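Local coordinates for protein endonuclease NucS (Thermococcus kodakarensis KOD1, PDB 5GKE) that cuts both strands of DNA at mismatched bases and here, as a pair of subunits, grips a DNA duplex, at residues Asp42-Ser47 against Ser96-Pro101; Ser63-Gln68 against Arg72-Trp77. The protein carries 1 engineered substitution. All blocks are in the same frame, centred on the assembly; numbering follows the deposited sequence.

Contact 1: Asp42-Ser47 against Ser96-Pro101. With nucleotides of chain D.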
loop_
_atom_site.group_PDB
_atom_site.type_symbol
_atom_site.label_atom_id
_atom_site.label_comp_id
_atom_site.label_asym_id
_atom_site.label_seq_id
_atom_site.Cartn_x
_atom_site.Cartn_y
_atom_site.Cartn_z
ATOM N N ASP A 42 -9.432 -0.883 16.709
ATOM C CA ASP A 42 -8.392 -0.995 17.723
ATOM C C ASP A 42 -7.499 -2.202 17.482
ATOM O O ASP A 42 -7.973 -3.345 17.431
ATOM C CB ASP A 42 -9.008 -1.071 19.118
ATOM C CG ASP A 42 -7.976 -0.843 20.230
ATOM O OD1 ASP A 42 -6.899 -0.257 19.956
ATOM O OD2 ASP A 42 -8.248 -1.251 21.376
ATOM N N GLY A 43 -6.195 -1.959 17.445
ATOM C CA GLY A 43 -5.260 -2.895 16.847
ATOM C C GLY A 43 -3.882 -2.265 16.839
ATOM O O GLY A 43 -3.501 -1.582 17.786
ATOM N N ARG A 44 -3.115 -2.556 15.798
ATOM C CA ARG A 44 -1.815 -1.942 15.592
ATOM C C ARG A 44 -1.843 -0.435 15.872
ATOM O O ARG A 44 -0.935 0.128 16.508
ATOM C CB ARG A 44 -1.349 -2.219 14.161
ATOM C CG ARG A 44 -0.935 -3.663 13.934
ATOM C CD ARG A 44 -0.625 -3.926 12.485
ATOM N NE ARG A 44 -1.839 -3.848 11.686
ATOM C CZ ARG A 44 -1.893 -4.070 10.375
ATOM N NH1 ARG A 44 -0.793 -4.390 9.703
ATOM N NH2 ARG A 44 -3.050 -3.971 9.736
ATOM N N ALA A 45 -2.911 0.205 15.428
ATOM C CA ALA A 45 -3.195 1.575 15.805
ATOM C C ALA A 45 -4.647 1.658 16.309
ATOM O O ALA A 45 -5.240 0.635 16.646
ATOM C CB ALA A 45 -2.946 2.512 14.665
ATOM N N LYS A 46 -5.171 2.873 16.457
ATOM C CA LYS A 46 -6.536 3.067 16.935
ATOM C C LYS A 46 -7.200 4.209 16.178
ATOM O O LYS A 46 -6.551 5.213 15.873
ATOM C CB LYS A 46 -6.540 3.339 18.443
ATOM C CG LYS A 46 -7.906 3.523 19.062
ATOM C CD LYS A 46 -7.915 3.153 20.550
ATOM C CE LYS A 46 -8.514 4.271 21.393
ATOM N NZ LYS A 46 -9.727 4.856 20.750
ATOM N N SER A 47 -8.486 4.055 15.863
ATOM C CA SER A 47 -9.183 5.081 15.088
ATOM C C SER A 47 -10.694 5.135 15.325
ATOM O O SER A 47 -11.303 4.167 15.757
ATOM C CB SER A 47 -8.928 4.877 13.588
ATOM O OG SER A 47 -9.569 3.704 13.112
ATOM N N SER A 96 -15.453 -8.672 12.938
ATOM C CA SER A 96 -14.078 -8.843 12.377
ATOM C C SER A 96 -12.878 -8.750 13.369
ATOM O O SER A 96 -12.297 -7.675 13.583
ATOM C CB SER A 96 -13.817 -7.857 11.240
ATOM O OG SER A 96 -12.603 -8.194 10.594
ATOM N N ILE A 97 -12.590 -9.855 14.042
ATOM C CA ILE A 97 -11.421 -9.975 14.909
ATOM C C ILE A 97 -10.204 -10.568 14.184
ATOM O O ILE A 97 -10.328 -11.458 13.350
ATOM C CB ILE A 97 -11.765 -10.840 16.136
ATOM C CG1 ILE A 97 -12.687 -10.057 17.071
ATOM C CG2 ILE A 97 -10.512 -11.301 16.866
ATOM C CD1 ILE A 97 -13.320 -10.896 18.173
ATOM N N ARG A 98 -9.019 -10.061 14.494
ATOM C CA ARG A 98 -7.798 -10.626 13.943
ATOM C C ARG A 98 -6.906 -11.093 15.085
ATOM O O ARG A 98 -6.836 -10.467 16.170
ATOM C CB ARG A 98 -7.086 -9.595 13.073
ATOM C CG ARG A 98 -5.989 -10.116 12.196
ATOM C CD ARG A 98 -5.388 -8.955 11.404
ATOM N NE ARG A 98 -4.115 -9.314 10.772
ATOM C CZ ARG A 98 -3.135 -8.448 10.530
ATOM N NH1 ARG A 98 -3.291 -7.180 10.874
ATOM N NH2 ARG A 98 -2.005 -8.840 9.943
ATOM N N ARG A 99 -6.239 -12.212 14.854
ATOM C CA ARG A 99 -5.275 -12.708 15.824
ATOM C C ARG A 99 -3.867 -12.554 15.249
ATOM O O ARG A 99 -3.656 -12.768 14.054
ATOM C CB ARG A 99 -5.579 -14.164 16.166
ATOM C CG ARG A 99 -5.735 -14.444 17.643
ATOM C CD ARG A 99 -6.577 -15.702 17.855
ATOM N NE ARG A 99 -7.215 -15.712 19.169
ATOM C CZ ARG A 99 -8.314 -16.399 19.470
ATOM N NH1 ARG A 99 -8.917 -17.144 18.547
ATOM N NH2 ARG A 99 -8.810 -16.338 20.701
ATOM N N LYS A 100 -2.916 -12.169 16.093
ATOM C CA LYS A 100 -1.520 -11.963 15.665
ATOM C C LYS A 100 -1.363 -11.047 14.435
ATOM O O LYS A 100 -1.192 -11.516 13.311
ATOM C CB LYS A 100 -0.810 -13.296 15.412
ATOM C CG LYS A 100 0.711 -13.184 15.623
ATOM C CD LYS A 100 1.395 -14.532 15.779
ATOM C CE LYS A 100 2.904 -14.367 15.886
ATOM N NZ LYS A 100 3.505 -14.141 14.537
ATOM N N PRO A 101 -1.448 -9.732 14.650
ATOM C CA PRO A 101 -1.627 -9.205 16.002
ATOM C C PRO A 101 -3.089 -9.112 16.350
ATOM O O PRO A 101 -3.934 -9.331 15.481
ATOM C CB PRO A 101 -1.007 -7.814 15.926
ATOM C CG PRO A 101 -1.184 -7.409 14.496
ATOM C CD PRO A 101 -1.154 -8.678 13.667
ATOM P P DG D 8 -2.040 4.096 8.847
ATOM O OP1 DG D 8 -3.228 4.033 7.956
ATOM O OP2 DG D 8 -1.666 5.399 9.448
ATOM O "O5'" DG D 8 -2.276 3.046 10.022
ATOM C "C5'" DG D 8 -1.287 2.841 11.008
ATOM C "C4'" DG D 8 -1.167 1.371 11.342
ATOM O "O4'" DG D 8 -2.454 0.885 11.777
ATOM C "C3'" DG D 8 -0.755 0.476 10.174
ATOM O "O3'" DG D 8 0.031 -0.598 10.635
ATOM C "C2'" DG D 8 -2.085 -0.016 9.624
ATOM C "C1'" DG D 8 -2.922 -0.119 10.890
ATOM N N9 DG D 8 -4.334 0.115 10.636
ATOM C C8 DG D 8 -4.936 1.325 10.399
ATOM N N7 DG D 8 -6.213 1.234 10.181
ATOM C C5 DG D 8 -6.474 -0.128 10.273
ATOM C C6 DG D 8 -7.689 -0.826 10.129
ATOM O O6 DG D 8 -8.810 -0.365 9.879
ATOM N N1 DG D 8 -7.520 -2.198 10.297
ATOM C C2 DG D 8 -6.319 -2.817 10.571
ATOM N N2 DG D 8 -6.358 -4.148 10.706
ATOM N N3 DG D 8 -5.169 -2.171 10.708
ATOM C C4 DG D 8 -5.324 -0.831 10.545
ATOM P P DG D 10 -1.583 -4.245 6.099
ATOM O OP1 DG D 10 -2.885 -4.425 6.789
ATOM O OP2 DG D 10 -0.347 -4.822 6.670
ATOM O "O5'" DG D 10 -1.643 -4.767 4.588
ATOM C "C5'" DG D 10 -2.689 -4.350 3.729
ATOM C "C4'" DG D 10 -2.388 -4.733 2.294
ATOM O "O4'" DG D 10 -1.088 -4.229 1.915
ATOM C "C3'" DG D 10 -2.344 -6.227 2.003
ATOM O "O3'" DG D 10 -2.766 -6.446 0.669
ATOM C "C2'" DG D 10 -0.866 -6.561 2.177
ATOM C "C1'" DG D 10 -0.215 -5.305 1.619
ATOM N N9 DG D 10 1.085 -4.999 2.206
ATOM C C8 DG D 10 1.357 -4.707 3.525
ATOM N N7 DG D 10 2.621 -4.453 3.751
ATOM C C5 DG D 10 3.216 -4.581 2.503
ATOM C C6 DG D 10 4.564 -4.425 2.114
ATOM O O6 DG D 10 5.538 -4.133 2.817
ATOM N N1 DG D 10 4.735 -4.647 0.751
ATOM C C2 DG D 10 3.727 -4.982 -0.124
ATOM N N2 DG D 10 4.080 -5.159 -1.406
ATOM N N3 DG D 10 2.462 -5.127 0.228
ATOM C C4 DG D 10 2.279 -4.913 1.545
ATOM P P DT D 9 1.570 -0.687 10.209
ATOM O OP1 DT D 9 2.042 -2.051 10.555
ATOM O OP2 DT D 9 2.223 0.528 10.744
ATOM O "O5'" DT D 9 1.549 -0.525 8.621
ATOM C "C5'" DT D 9 1.092 -1.590 7.811
ATOM C "C4'" DT D 9 0.217 -1.088 6.674
ATOM O "O4'" DT D 9 0.904 -0.048 5.950
ATOM C "C3'" DT D 9 -0.129 -2.156 5.656
ATOM O "O3'" DT D 9 -1.390 -2.669 5.949
ATOM C "C2'" DT D 9 -0.136 -1.423 4.327
ATOM C "C1'" DT D 9 0.817 -0.264 4.558
ATOM N N1 DT D 9 2.204 -0.461 4.016
ATOM C C2 DT D 9 2.385 -0.776 2.680
ATOM O O2 DT D 9 1.476 -0.937 1.896
ATOM N N3 DT D 9 3.687 -0.901 2.292
ATOM C C4 DT D 9 4.812 -0.728 3.073
ATOM O O4 DT D 9 5.945 -0.852 2.621
ATOM C C5 DT D 9 4.564 -0.387 4.455
ATOM C C7 DT D 9 5.721 -0.181 5.400
ATOM C C6 DT D 9 3.285 -0.262 4.855
#
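R44 is the residue that brings these two loops together, and it touches R98 and P101 with different parts of its side chain. Its methylene CG rests on the pyrrolidine ring, 3.8 Å from CG of P101, which follows a cis peptide bond. Further out the chain bends (chi3 -68°), which brings a face of the guanidinium against R98. There NH1 of R98 sits 3.3 Å above the centre of the R44 plane. The two guanidinium planes stand 74° apart, and R98 in turn has CD of P101 over one of its own faces.

Two donors at 3.4 Å, R44 NH2 and R98 NH1, cannot bond to each other; the shared E103 carboxylate and the DG10 phosphate probably offset their like charges. E103 makes salt bridges with R44 NE through one carboxylate oxygen and with R98 NH1 through the other. The remaining two nitrogens of R44 are turned to the DNA. NH1 of R44 reaches OP2 of DG10 of chain D at 3.1 Å. NH2 gives that phosphate a second, nearly straight bond (171°), to OP1 at 3.0 Å, so the guanidinium meets it edge-on. NH2 also donates to N3 of DG8 of chain D, at 2.9 Å, while O3' of that nucleotide lies over the face opposite R98. With these bonds and E103 on NE, the group has little freedom to rotate. Next along the chain, CB of A45 comes within 3.4 Å of the sugar O4' of DG8.

R44 O accepts a bond from R182 of the second subunit, so the loop also sits at the dimer interface. Two loops of the PH-like domain meet here as one wall of a nucleobase pocket, with arginine contacting the minor-groove edge (N3) of DG8 and the backbone phosphate of DG10 at once, consistent with recognition of a base taken out of the duplex.

Contact 2: Ser63-Gln68 against Arg72-Trp77. With nucleotides of chain D; nucleotides of chain C.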
loop_
_atom_site.group_PDB
_atom_site.type_symbol
_atom_site.label_atom_id
_atom_site.label_comp_id
_atom_site.label_asym_id
_atom_site.label_seq_id
_atom_site.Cartn_x
_atom_site.Cartn_y
_atom_site.Cartn_z
ATOM N N SER A 63 -10.923 -10.665 4.247
ATOM C CA SER A 63 -10.646 -9.271 3.905
ATOM C C SER A 63 -11.912 -8.452 4.107
ATOM O O SER A 63 -13.019 -8.875 3.749
ATOM C CB SER A 63 -10.142 -9.143 2.474
ATOM O OG SER A 63 -9.072 -10.039 2.253
ATOM N N PHE A 64 -11.729 -7.299 4.728
ATOM C CA PHE A 64 -12.816 -6.485 5.217
ATOM C C PHE A 64 -12.469 -5.078 4.792
ATOM O O PHE A 64 -11.423 -4.579 5.199
ATOM C CB PHE A 64 -12.933 -6.596 6.748
ATOM C CG PHE A 64 -14.236 -6.091 7.301
ATOM C CD1 PHE A 64 -15.025 -6.902 8.084
ATOM C CD2 PHE A 64 -14.684 -4.821 7.014
ATOM C CE1 PHE A 64 -16.230 -6.446 8.576
ATOM C CE2 PHE A 64 -15.892 -4.365 7.503
ATOM C CZ PHE A 64 -16.665 -5.171 8.279
ATOM N N LEU A 65 -13.315 -4.447 3.973
ATOM C CA LEU A 65 -13.036 -3.094 3.470
ATOM C C LEU A 65 -14.184 -2.135 3.719
ATOM O O LEU A 65 -15.332 -2.434 3.399
ATOM C CB LEU A 65 -12.742 -3.115 1.972
ATOM C CG LEU A 65 -11.807 -4.195 1.439
ATOM C CD1 LEU A 65 -11.737 -4.107 -0.062
ATOM C CD2 LEU A 65 -10.433 -4.038 2.029
ATOM N N ILE A 66 -13.875 -0.982 4.292
ATOM C CA ILE A 66 -14.828 0.124 4.357
ATOM C C ILE A 66 -14.355 1.278 3.448
ATOM O O ILE A 66 -13.257 1.824 3.627
ATOM C CB ILE A 66 -15.011 0.649 5.796
ATOM C CG1 ILE A 66 -15.584 -0.435 6.716
ATOM C CG2 ILE A 66 -15.921 1.870 5.802
ATOM C CD1 ILE A 66 -14.563 -1.217 7.449
ATOM N N HIS A 67 -15.178 1.650 2.473
ATOM C CA HIS A 67 -14.790 2.693 1.521
ATOM C C HIS A 67 -15.676 3.909 1.627
ATOM O O HIS A 67 -16.905 3.792 1.641
ATOM C CB HIS A 67 -14.835 2.185 0.087
ATOM C CG HIS A 67 -13.595 1.481 -0.361
ATOM N ND1 HIS A 67 -12.459 2.159 -0.762
ATOM C CD2 HIS A 67 -13.320 0.167 -0.508
ATOM C CE1 HIS A 67 -11.537 1.285 -1.118
ATOM N NE2 HIS A 67 -12.030 0.066 -0.977
ATOM N N GLN A 68 -15.047 5.077 1.712
ATOM C CA GLN A 68 -15.761 6.328 1.564
ATOM C C GLN A 68 -15.843 6.667 0.081
ATOM O O GLN A 68 -15.314 5.925 -0.748
ATOM C CB GLN A 68 -15.075 7.422 2.348
ATOM C CG GLN A 68 -14.963 7.061 3.786
ATOM C CD GLN A 68 -14.321 8.148 4.605
ATOM O OE1 GLN A 68 -13.118 8.407 4.486
ATOM N NE2 GLN A 68 -15.117 8.792 5.454
ATOM N N ARG A 72 -8.392 6.084 -3.020
ATOM C CA ARG A 72 -8.267 4.742 -3.568
ATOM C C ARG A 72 -8.220 3.720 -2.446
ATOM O O ARG A 72 -8.535 2.552 -2.636
ATOM C CB ARG A 72 -7.034 4.675 -4.471
ATOM C CG ARG A 72 -6.856 3.369 -5.236
ATOM C CD ARG A 72 -5.897 2.526 -4.449
ATOM N NE ARG A 72 -5.357 1.431 -5.209
ATOM C CZ ARG A 72 -4.498 0.560 -4.705
ATOM N NH1 ARG A 72 -4.104 0.684 -3.444
ATOM N NH2 ARG A 72 -4.036 -0.424 -5.463
ATOM N N GLU A 73 -7.901 4.210 -1.256
ATOM C CA GLU A 73 -7.708 3.370 -0.093
ATOM C C GLU A 73 -8.976 3.287 0.696
ATOM O O GLU A 73 -9.685 4.269 0.814
ATOM C CB GLU A 73 -6.589 3.905 0.798
ATOM C CG GLU A 73 -5.218 3.794 0.176
ATOM C CD GLU A 73 -4.939 2.396 -0.300
ATOM O OE1 GLU A 73 -4.891 1.485 0.556
ATOM O OE2 GLU A 73 -4.787 2.208 -1.528
ATOM N N PRO A 74 -9.255 2.117 1.260
ATOM C CA PRO A 74 -10.379 2.099 2.185
ATOM C C PRO A 74 -10.004 2.908 3.433
ATOM O O PRO A 74 -8.836 2.929 3.818
ATOM C CB PRO A 74 -10.542 0.609 2.480
ATOM C CG PRO A 74 -9.108 0.091 2.425
ATOM C CD PRO A 74 -8.456 0.874 1.313
ATOM N N VAL A 75 -10.964 3.572 4.052
ATOM C CA VAL A 75 -10.683 4.324 5.268
ATOM C C VAL A 75 -10.410 3.396 6.468
ATOM O O VAL A 75 -9.640 3.737 7.361
ATOM C CB VAL A 75 -11.847 5.285 5.591
ATOM C CG1 VAL A 75 -13.131 4.505 5.733
ATOM C CG2 VAL A 75 -11.564 6.092 6.858
ATOM N N ASN A 76 -11.052 2.230 6.484
ATOM C CA ASN A 76 -10.799 1.189 7.490
ATOM C C ASN A 76 -10.819 -0.188 6.835
ATOM O O ASN A 76 -11.442 -0.380 5.773
ATOM C CB ASN A 76 -11.818 1.229 8.626
ATOM C CG ASN A 76 -11.526 2.326 9.654
ATOM O OD1 ASN A 76 -12.287 3.276 9.799
ATOM N ND2 ASN A 76 -10.428 2.178 10.378
ATOM N N TRP A 77 -10.093 -1.133 7.420
ATOM C CA TRP A 77 -10.032 -2.470 6.839
ATOM C C TRP A 77 -9.532 -3.508 7.818
ATOM O O TRP A 77 -8.968 -3.183 8.858
ATOM C CB TRP A 77 -9.127 -2.496 5.598
ATOM C CG TRP A 77 -7.680 -2.331 5.978
ATOM C CD1 TRP A 77 -6.757 -3.321 6.163
ATOM C CD2 TRP A 77 -7.013 -1.108 6.260
ATOM N NE1 TRP A 77 -5.556 -2.785 6.538
ATOM C CE2 TRP A 77 -5.688 -1.418 6.612
ATOM C CE3 TRP A 77 -7.409 0.236 6.253
ATOM C CZ2 TRP A 77 -4.750 -0.451 6.941
ATOM C CZ3 TRP A 77 -6.477 1.203 6.584
ATOM C CH2 TRP A 77 -5.163 0.854 6.925
ATOM P P DG D 8 -2.040 4.096 8.847
ATOM O OP1 DG D 8 -3.228 4.033 7.956
ATOM O OP2 DG D 8 -1.666 5.399 9.448
ATOM O "O5'" DG D 8 -2.276 3.046 10.022
ATOM C "C5'" DG D 8 -1.287 2.841 11.008
ATOM C "C4'" DG D 8 -1.167 1.371 11.342
ATOM O "O4'" DG D 8 -2.454 0.885 11.777
ATOM C "C3'" DG D 8 -0.755 0.476 10.174
ATOM O "O3'" DG D 8 0.031 -0.598 10.635
ATOM C "C2'" DG D 8 -2.085 -0.016 9.624
ATOM C "C1'" DG D 8 -2.922 -0.119 10.890
ATOM N N9 DG D 8 -4.334 0.115 10.636
ATOM C C8 DG D 8 -4.936 1.325 10.399
ATOM N N7 DG D 8 -6.213 1.234 10.181
ATOM C C5 DG D 8 -6.474 -0.128 10.273
ATOM C C6 DG D 8 -7.689 -0.826 10.129
ATOM O O6 DG D 8 -8.810 -0.365 9.879
ATOM N N1 DG D 8 -7.520 -2.198 10.297
ATOM C C2 DG D 8 -6.319 -2.817 10.571
ATOM N N2 DG D 8 -6.358 -4.148 10.706
ATOM N N3 DG D 8 -5.169 -2.171 10.708
ATOM C C4 DG D 8 -5.324 -0.831 10.545
ATOM P P DT C 10 -0.555 3.880 -6.773
ATOM O OP1 DT C 10 -1.621 3.628 -7.770
ATOM O OP2 DT C 10 0.519 4.845 -7.071
ATOM O "O5'" DT C 10 -1.216 4.356 -5.419
ATOM C "C5'" DT C 10 -2.123 3.524 -4.746
ATOM C "C4'" DT C 10 -2.431 4.116 -3.401
ATOM O "O4'" DT C 10 -1.252 3.996 -2.557
ATOM C "C3'" DT C 10 -2.778 5.600 -3.446
ATOM O "O3'" DT C 10 -3.855 5.875 -2.564
ATOM C "C2'" DT C 10 -1.483 6.284 -3.001
ATOM C "C1'" DT C 10 -0.888 5.255 -2.051
ATOM N N1 DT C 10 0.614 5.315 -1.934
ATOM C C2 DT C 10 1.176 5.431 -0.683
ATOM O O2 DT C 10 0.520 5.479 0.334
ATOM N N3 DT C 10 2.545 5.479 -0.661
ATOM C C4 DT C 10 3.404 5.435 -1.745
ATOM O O4 DT C 10 4.631 5.491 -1.610
ATOM C C5 DT C 10 2.761 5.320 -3.046
ATOM C C7 DT C 10 3.595 5.255 -4.305
ATOM C C6 DT C 10 1.406 5.266 -3.077
ATOM P P DC C 11 -4.640 7.273 -2.658
ATOM O OP1 DC C 11 -6.063 7.014 -2.348
ATOM O OP2 DC C 11 -4.254 7.954 -3.918
ATOM O "O5'" DC C 11 -4.024 8.121 -1.461
ATOM C "C5'" DC C 11 -3.890 7.540 -0.192
ATOM C "C4'" DC C 11 -2.978 8.386 0.664
ATOM O "O4'" DC C 11 -1.598 8.124 0.312
ATOM C "C3'" DC C 11 -3.181 9.894 0.492
ATOM O "O3'" DC C 11 -3.467 10.487 1.745
ATOM C "C2'" DC C 11 -1.847 10.394 -0.081
ATOM C "C1'" DC C 11 -0.881 9.323 0.397
ATOM N N1 DC C 11 0.325 9.198 -0.445
ATOM C C2 DC C 11 1.589 9.227 0.155
ATOM O O2 DC C 11 1.670 9.360 1.387
ATOM N N3 DC C 11 2.689 9.105 -0.630
ATOM C C4 DC C 11 2.552 8.959 -1.951
ATOM N N4 DC C 11 3.668 8.842 -2.691
ATOM C C5 DC C 11 1.269 8.937 -2.576
ATOM C C6 DC C 11 0.196 9.055 -1.792
HETATM O O HOH W 1 -12.205 5.296 1.262
#
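L65 and W77 face each other as a non-hydrogen-bonded antiparallel pair; the next pair, I66 with N76, is tied by I66 N to N76 O at 2.9 Å. V75 N adds a weak bond to I66 O. Nearby, P74 lays its CB over the face of the H67 ring, 3.8 Å from the centroid in a CH-pi contact.

The side chain of W77 starts in this hairpin and ends on the DNA. Its CB lies 3.1 Å from F64 O and also touches CD2 of L65. With chi1 at 70°, CG sits between the backbone N and the carbonyl carbon, and the indole swings away from the 63-68 strand to lie face to face with the guanine of DG8 of chain D, whose C5 is 3.6 Å above the indole plane and offset toward its rim. CD2 and CE3 are nearest C6, CE2 and CZ2 lie near C4, and CZ3 approaches N7. The far corner, CH2, is 3.4 Å from that same N7. NE1 bonds a DNA phosphate, which helps to fix the rotation of the indole, and R72 of the second subunit makes a cation-pi contact with it.

The guanine is gripped along its edge as well. W77 N reaches O6 of DG8 at 2.9 Å and N76 ND2 reaches the same oxygen at 3.1 Å, both nearly straight. Replacing the indole with an alanine methyl would probably take away the surface stacked on the guanine and leave that phosphate without its NE1 donor. Two N-H groups converging on a single oxygen imply a site that accepts a keto base and would probably disfavour an amino group there.

In the fold
Contact 2 is nested inside the loop that contact 1 closes, and their centres lie 14 Å apart in the same PH-like domain. They meet at S47 OG and N76 ND2, 3.2 Å apart and probably hydrogen-bonded, and at S96 CB, which packs 3.5 Å from CD1 of F64. Around DG8 of chain D the work is divided: R44 in 42-47, with 96-101 packed against it, serves N3, while 72-77 supplies the donors at O6 and the indole stacked on the base. R44 NH2 and W77 NE1 approach to 4.2 Å. The magnesium bound by E179 and Q192 lies in the PDDEXK nuclease domain, so these base contacts are made by a different domain from the one that binds the metal.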